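Local coordinates for odorant Binding Protein from Varroa destructor, form P2<1> (Varroa destructor, PDB 7NZA) that probably binds and carries small, odorant-like ligands in a wide open internal cavity, at residues Lys40-Leu45 / Asp59-Ser64; Ser98-Ala103 / Gln139-Lys144. One frame throughout, in Å; residues are numbered along the deposited sequence. Where two conformers were deposited one is given.

Two inter-helix contacts lie on opposite sides of this mostly helical chain, their centres 32 Å apart and their nearest atoms about 19 Å apart. Contact 1 comes first and closes before contact 2 opens: it joins helices 28-44 and 55-72, neighbours in sequence, whereas contact 2 brings the start of helix 98-118 against the end of helix 122-141. They share no helix, yet each holds one cysteine of a disulfide: the first joins the same two helices, while the second ties the end of helix 122-141 to the N-terminal segment. The second subunit connects the two regions indirectly: Lys144 NZ of contact 2 hydrogen-bonds to its Leu47 O, and in this chain Leu47 touches His61 of contact 1.

Contact 1 (Lys40-Leu45 / Asp59-Ser64)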
loop_
_atom_site.group_PDB
_atom_site.type_symbol
_atom_site.label_atom_id
_atom_site.label_comp_id
_atom_site.label_asym_id
_atom_site.label_seq_id
_atom_site.Cartn_x
_atom_site.Cartn_y
_atom_site.Cartn_z
ATOM N N LYS A 40 -11.605 -9.202 -6.473
ATOM C CA LYS A 40 -12.316 -9.986 -7.454
ATOM C C LYS A 40 -11.393 -10.363 -8.601
ATOM O O LYS A 40 -11.411 -11.531 -9.067
ATOM C CB LYS A 40 -13.561 -9.288 -7.952
ATOM C CG LYS A 40 -14.394 -10.133 -8.919
ATOM N N CYS A 41 -10.593 -9.424 -9.125
ATOM C CA CYS A 41 -9.619 -9.740 -10.170
ATOM C C CYS A 41 -8.698 -10.888 -9.764
ATOM O O CYS A 41 -8.398 -11.731 -10.551
ATOM C CB CYS A 41 -8.822 -8.470 -10.506
ATOM S SG CYS A 41 -9.762 -7.231 -11.384
ATOM N N LEU A 42 -8.225 -10.837 -8.502
ATOM C CA LEU A 42 -7.315 -11.903 -8.025
ATOM C C LEU A 42 -7.981 -13.284 -8.026
ATOM O O LEU A 42 -7.244 -14.300 -8.095
ATOM C CB LEU A 42 -6.864 -11.562 -6.595
ATOM C CG LEU A 42 -5.841 -10.483 -6.467
ATOM C CD1 LEU A 42 -5.517 -10.307 -4.971
ATOM C CD2 LEU A 42 -4.558 -10.786 -7.259
ATOM N N GLN A 43 -9.269 -13.375 -7.942
ATOM C CA GLN A 43 -9.938 -14.687 -8.018
ATOM C C GLN A 43 -9.660 -15.340 -9.363
ATOM O O GLN A 43 -9.453 -16.564 -9.417
ATOM C CB GLN A 43 -11.397 -14.574 -7.817
ATOM C CG GLN A 43 -11.688 -14.145 -6.418
ATOM C CD GLN A 43 -13.175 -14.151 -6.240
ATOM O OE1 GLN A 43 -13.918 -14.401 -7.191
ATOM N NE2 GLN A 43 -13.593 -13.882 -5.025
ATOM N N SER A 44 -9.565 -14.553 -10.409
ATOM C CA SER A 44 -9.303 -15.096 -11.754
ATOM C C SER A 44 -7.840 -15.060 -12.105
ATOM O O SER A 44 -7.432 -15.731 -13.045
ATOM C CB SER A 44 -10.049 -14.321 -12.755
ATOM O OG SER A 44 -11.483 -14.489 -12.584
ATOM N N LEU A 45 -7.079 -14.201 -11.433
ATOM C CA LEU A 45 -5.681 -13.960 -11.735
ATOM C C LEU A 45 -4.912 -14.200 -10.432
ATOM O O LEU A 45 -4.390 -13.273 -9.805
ATOM C CB LEU A 45 -5.481 -12.517 -12.216
ATOM C CG LEU A 45 -6.285 -12.106 -13.438
ATOM C CD1 LEU A 45 -6.339 -10.602 -13.615
ATOM C CD2 LEU A 45 -5.706 -12.754 -14.674
ATOM N N ASP A 59 5.740 -9.362 -13.207
ATOM C CA ASP A 59 5.414 -8.092 -13.870
ATOM C C ASP A 59 4.186 -8.205 -14.786
ATOM O O ASP A 59 3.302 -7.336 -14.741
ATOM C CB ASP A 59 6.605 -7.637 -14.663
ATOM C CG ASP A 59 7.787 -7.195 -13.836
ATOM O OD1 ASP A 59 7.606 -6.903 -12.655
ATOM O OD2 ASP A 59 8.883 -7.113 -14.461
ATOM N N LYS A 60 4.146 -9.259 -15.568
ATOM C CA LYS A 60 2.972 -9.418 -16.488
ATOM C C LYS A 60 1.731 -9.719 -15.687
ATOM O O LYS A 60 0.622 -9.236 -16.062
ATOM C CB LYS A 60 3.223 -10.532 -17.486
ATOM C CG LYS A 60 4.348 -10.261 -18.493
ATOM C CD LYS A 60 4.169 -8.993 -19.267
ATOM N N HIS A 61 1.839 -10.485 -14.602
ATOM C CA HIS A 61 0.669 -10.692 -13.733
ATOM C C HIS A 61 0.219 -9.370 -13.135
ATOM O O HIS A 61 -1.007 -9.083 -13.139
ATOM C CB HIS A 61 0.947 -11.744 -12.677
ATOM C CG HIS A 61 -0.175 -11.787 -11.700
ATOM N ND1 HIS A 61 -0.124 -11.011 -10.547
ATOM C CD2 HIS A 61 -1.325 -12.471 -11.710
ATOM C CE1 HIS A 61 -1.288 -11.236 -9.938
ATOM N NE2 HIS A 61 -2.031 -12.127 -10.605
ATOM N N ARG A 62 1.085 -8.566 -12.625
ATOM C CA ARG A 62 0.716 -7.253 -12.103
ATOM C C ARG A 62 -0.067 -6.444 -13.127
ATOM O O ARG A 62 -1.103 -5.816 -12.793
ATOM C CB ARG A 62 1.965 -6.582 -11.545
ATOM C CG ARG A 62 1.663 -5.216 -10.967
ATOM C CD ARG A 62 2.891 -4.550 -10.396
ATOM N NE ARG A 62 3.887 -4.302 -11.409
ATOM C CZ ARG A 62 5.049 -4.917 -11.633
ATOM N NH1 ARG A 62 5.549 -5.923 -10.896
ATOM N NH2 ARG A 62 5.726 -4.489 -12.703
ATOM N N GLU A 63 0.463 -6.413 -14.359
ATOM C CA GLU A 63 -0.167 -5.726 -15.523
ATOM C C GLU A 63 -1.591 -6.224 -15.658
ATOM O O GLU A 63 -2.507 -5.391 -15.861
ATOM C CB GLU A 63 0.600 -6.043 -16.819
ATOM C CG GLU A 63 0.028 -5.493 -18.128
ATOM C CD GLU A 63 1.031 -5.676 -19.284
ATOM O OE1 GLU A 63 1.761 -4.683 -19.598
ATOM O OE2 GLU A 63 1.207 -6.850 -19.809
ATOM N N SER A 64 -1.773 -7.526 -15.626
ATOM C CA SER A 64 -3.094 -8.124 -15.822
ATOM C C SER A 64 -4.081 -7.680 -14.743
ATOM O O SER A 64 -5.260 -7.454 -15.043
ATOM C CB SER A 64 -3.046 -9.631 -15.961
ATOM O OG SER A 64 -2.813 -10.345 -14.723
#
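Leu45, just beyond helix 28-44, and His61, within helix 55-72, are the closest backbone pair, with CA atoms 7.4 Å apart. The polar link is a single bond: His61 NE2 donates to Leu45 O at 2.7 Å, nearly straight at 172°. The acceptor lies in the ring plane, but the nitrogen stands 56° above the carbonyl plane and thus off the lone pairs. With CG anti to the backbone N (chi1 172°), the His61 ring reaches across to this carbonyl, and Leu42 CD2 meets its edge 4.3 Å from CE1. Leu45 also turns its side chain to the helix, bringing CD1 within 3.6 Å of Ser64 O and 3.7 Å of Ser64 OG. That hydroxyl is already committed to its own helix, donating in plane to a lone pair of His61 O at 2.7 Å. Leu47 and Pro48 pack on the His61 side chain, as does Met146 of the second subunit. The whole is a helix-loop-helix unit in which a histidine secures the carbonyl at the turn and the Cys41-Cys68 disulfide ties the same two helices covalently.

Contact 2 (Ser98-Ala103 / Gln139-Lys144); sequences SEVEEA and QICGIK
No ring or other flat side chain takes part where Ala103 meets Ile140; the flat group that is met is the backbone carbonyl of Ala103: Ile140 CD1 sits over one of its faces, 3.7 Å from Ala103 O and 3.8 Å from Ala103 C. The near-equal distances reflect an approach from above the carbonyl plane and not at the end of the C=O bond. The other contacts are apolar, methyl on methyl or methyl on sulfur. Ile140 CD1 lies 4.0 Å from Ala103 CB, and the other branch of the isoleucine, CG2, comes within 4.1 Å of that same CB, so the alanine methyl is met by both tips of a forked side chain.

One turn earlier along helix 98-118, Val100 takes up the contact. Its CG1 is anti to the backbone N (chi1 165°), which carries this methyl to 4.2 Å from Ile140 CG2; an equal 4.2 Å separates Val100 CG1 from Cys141 SG. A single valine methyl therefore touches two successive residues of the opposing helix, and Ile140 CG2 bridges Val100 and Ala103. Val104 and Lys107 extend the surface under Ile140 along the same helix.

Cys141 SG is itself bonded to Cys21 SG, and the loop with Lys20 and Cys21 packs on Val100, so the valine also faces the N-terminal segment. Directly afterwards Gly142, with positive phi, takes the chain out of the helix towards strand 144-145, which pairs antiparallel with strand 16-17. The arrangement is apolar packing between two helices joined by a short connection, with the start of one meeting the end of the other, and the Cys21-Cys141 disulfide fastens the N-terminal segment to this helical hairpin.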
loop_
_atom_site.group_PDB
_atom_site.type_symbol
_atom_site.label_atom_id
_atom_site.label_comp_id
_atom_site.label_asym_id
_atom_site.label_seq_id
_atom_site.Cartn_x
_atom_site.Cartn_y
_atom_site.Cartn_z
ATOM N N SER A 98 -8.111 26.338 -8.335
ATOM C CA SER A 98 -8.205 26.640 -9.786
ATOM C C SER A 98 -6.827 26.588 -10.461
ATOM O O SER A 98 -6.775 26.057 -11.605
ATOM C CB SER A 98 -8.917 27.964 -10.042
ATOM O OG SER A 98 -10.232 27.903 -9.517
ATOM N N GLU A 99 -5.778 27.149 -9.852
ATOM C CA GLU A 99 -4.461 27.282 -10.538
ATOM C C GLU A 99 -3.910 25.848 -10.703
ATOM O O GLU A 99 -3.371 25.516 -11.775
ATOM C CB GLU A 99 -3.443 28.120 -9.752
ATOM N N VAL A 100 -4.012 25.031 -9.661
ATOM C CA VAL A 100 -3.580 23.616 -9.712
ATOM C C VAL A 100 -4.410 22.880 -10.735
ATOM O O VAL A 100 -3.820 22.121 -11.520
ATOM C CB VAL A 100 -3.717 22.972 -8.335
ATOM C CG1 VAL A 100 -3.644 21.461 -8.454
ATOM C CG2 VAL A 100 -2.656 23.549 -7.412
ATOM N N GLU A 101 -5.718 23.012 -10.737
ATOM C CA GLU A 101 -6.560 22.312 -11.693
ATOM C C GLU A 101 -6.041 22.622 -13.097
ATOM O O GLU A 101 -5.985 21.732 -13.954
ATOM C CB GLU A 101 -8.039 22.648 -11.491
ATOM C CG GLU A 101 -8.882 21.962 -12.529
ATOM C CD GLU A 101 -10.366 22.286 -12.530
ATOM O OE1 GLU A 101 -11.069 21.773 -11.654
ATOM O OE2 GLU A 101 -10.818 23.060 -13.418
ATOM N N GLU A 102 -5.867 23.905 -13.443
ATOM C CA GLU A 102 -5.475 24.281 -14.809
ATOM C C GLU A 102 -4.154 23.588 -15.192
ATOM O O GLU A 102 -4.062 23.059 -16.307
ATOM C CB GLU A 102 -5.288 25.780 -14.881
ATOM C CG GLU A 102 -5.075 26.258 -16.329
ATOM C CD GLU A 102 -4.889 27.766 -16.487
ATOM O OE1 GLU A 102 -5.448 28.484 -15.622
ATOM O OE2 GLU A 102 -4.141 28.204 -17.405
ATOM N N ALA A 103 -3.191 23.610 -14.272
ATOM C CA ALA A 103 -1.894 22.958 -14.541
ATOM C C ALA A 103 -2.067 21.453 -14.710
ATOM O O ALA A 103 -1.476 20.880 -15.626
ATOM C CB ALA A 103 -0.969 23.312 -13.394
ATOM N N GLN A 139 4.476 16.536 -8.982
ATOM C CA GLN A 139 5.287 17.759 -9.115
ATOM C C GLN A 139 4.449 19.010 -8.912
ATOM O O GLN A 139 4.861 19.887 -8.184
ATOM C CB GLN A 139 5.958 17.848 -10.495
ATOM C CG GLN A 139 6.977 16.779 -10.769
ATOM C CD GLN A 139 8.209 17.036 -9.940
ATOM O OE1 GLN A 139 8.807 18.107 -10.005
ATOM N NE2 GLN A 139 8.611 16.064 -9.161
ATOM N N ILE A 140 3.304 19.113 -9.549
ATOM C CA ILE A 140 2.447 20.313 -9.471
ATOM C C ILE A 140 1.988 20.506 -8.043
ATOM O O ILE A 140 1.958 21.624 -7.501
ATOM C CB ILE A 140 1.285 20.185 -10.434
ATOM C CG1 ILE A 140 1.762 20.275 -11.874
ATOM C CG2 ILE A 140 0.172 21.184 -10.068
ATOM C CD1 ILE A 140 0.805 19.729 -12.887
ATOM N N CYS A 141 1.640 19.425 -7.381
ATOM C CA CYS A 141 0.973 19.494 -6.057
ATOM C C CYS A 141 1.990 19.550 -4.920
ATOM O O CYS A 141 1.597 19.830 -3.802
ATOM C CB CYS A 141 0.101 18.269 -5.898
ATOM S SG CYS A 141 -1.355 18.262 -6.965
ATOM N N GLY A 142 3.225 19.172 -5.177
ATOM C CA GLY A 142 4.211 18.948 -4.089
ATOM C C GLY A 142 3.908 17.745 -3.239
ATOM O O GLY A 142 4.071 17.803 -1.998
ATOM N N ILE A 143 3.413 16.680 -3.841
ATOM C CA ILE A 143 3.092 15.444 -3.107
ATOM C C ILE A 143 4.356 14.664 -2.839
ATOM O O ILE A 143 5.231 14.553 -3.717
ATOM C CB ILE A 143 2.111 14.572 -3.882
ATOM C CG1 ILE A 143 0.760 15.276 -3.928
ATOM C CG2 ILE A 143 2.033 13.172 -3.341
ATOM C CD1 ILE A 143 -0.202 14.699 -4.957
ATOM N N LYS A 144 4.503 14.146 -1.611
ATOM C CA LYS A 144 5.599 13.221 -1.261
ATOM C C LYS A 144 4.990 11.878 -0.864
ATOM O O LYS A 144 4.039 11.847 -0.130
ATOM C CB LYS A 144 6.457 13.772 -0.127
ATOM C CG LYS A 144 7.261 15.009 -0.487
ATOM C CD LYS A 144 8.085 15.533 0.687
ATOM C CE LYS A 144 7.213 16.140 1.765
ATOM N NZ LYS A 144 7.943 16.718 2.921
#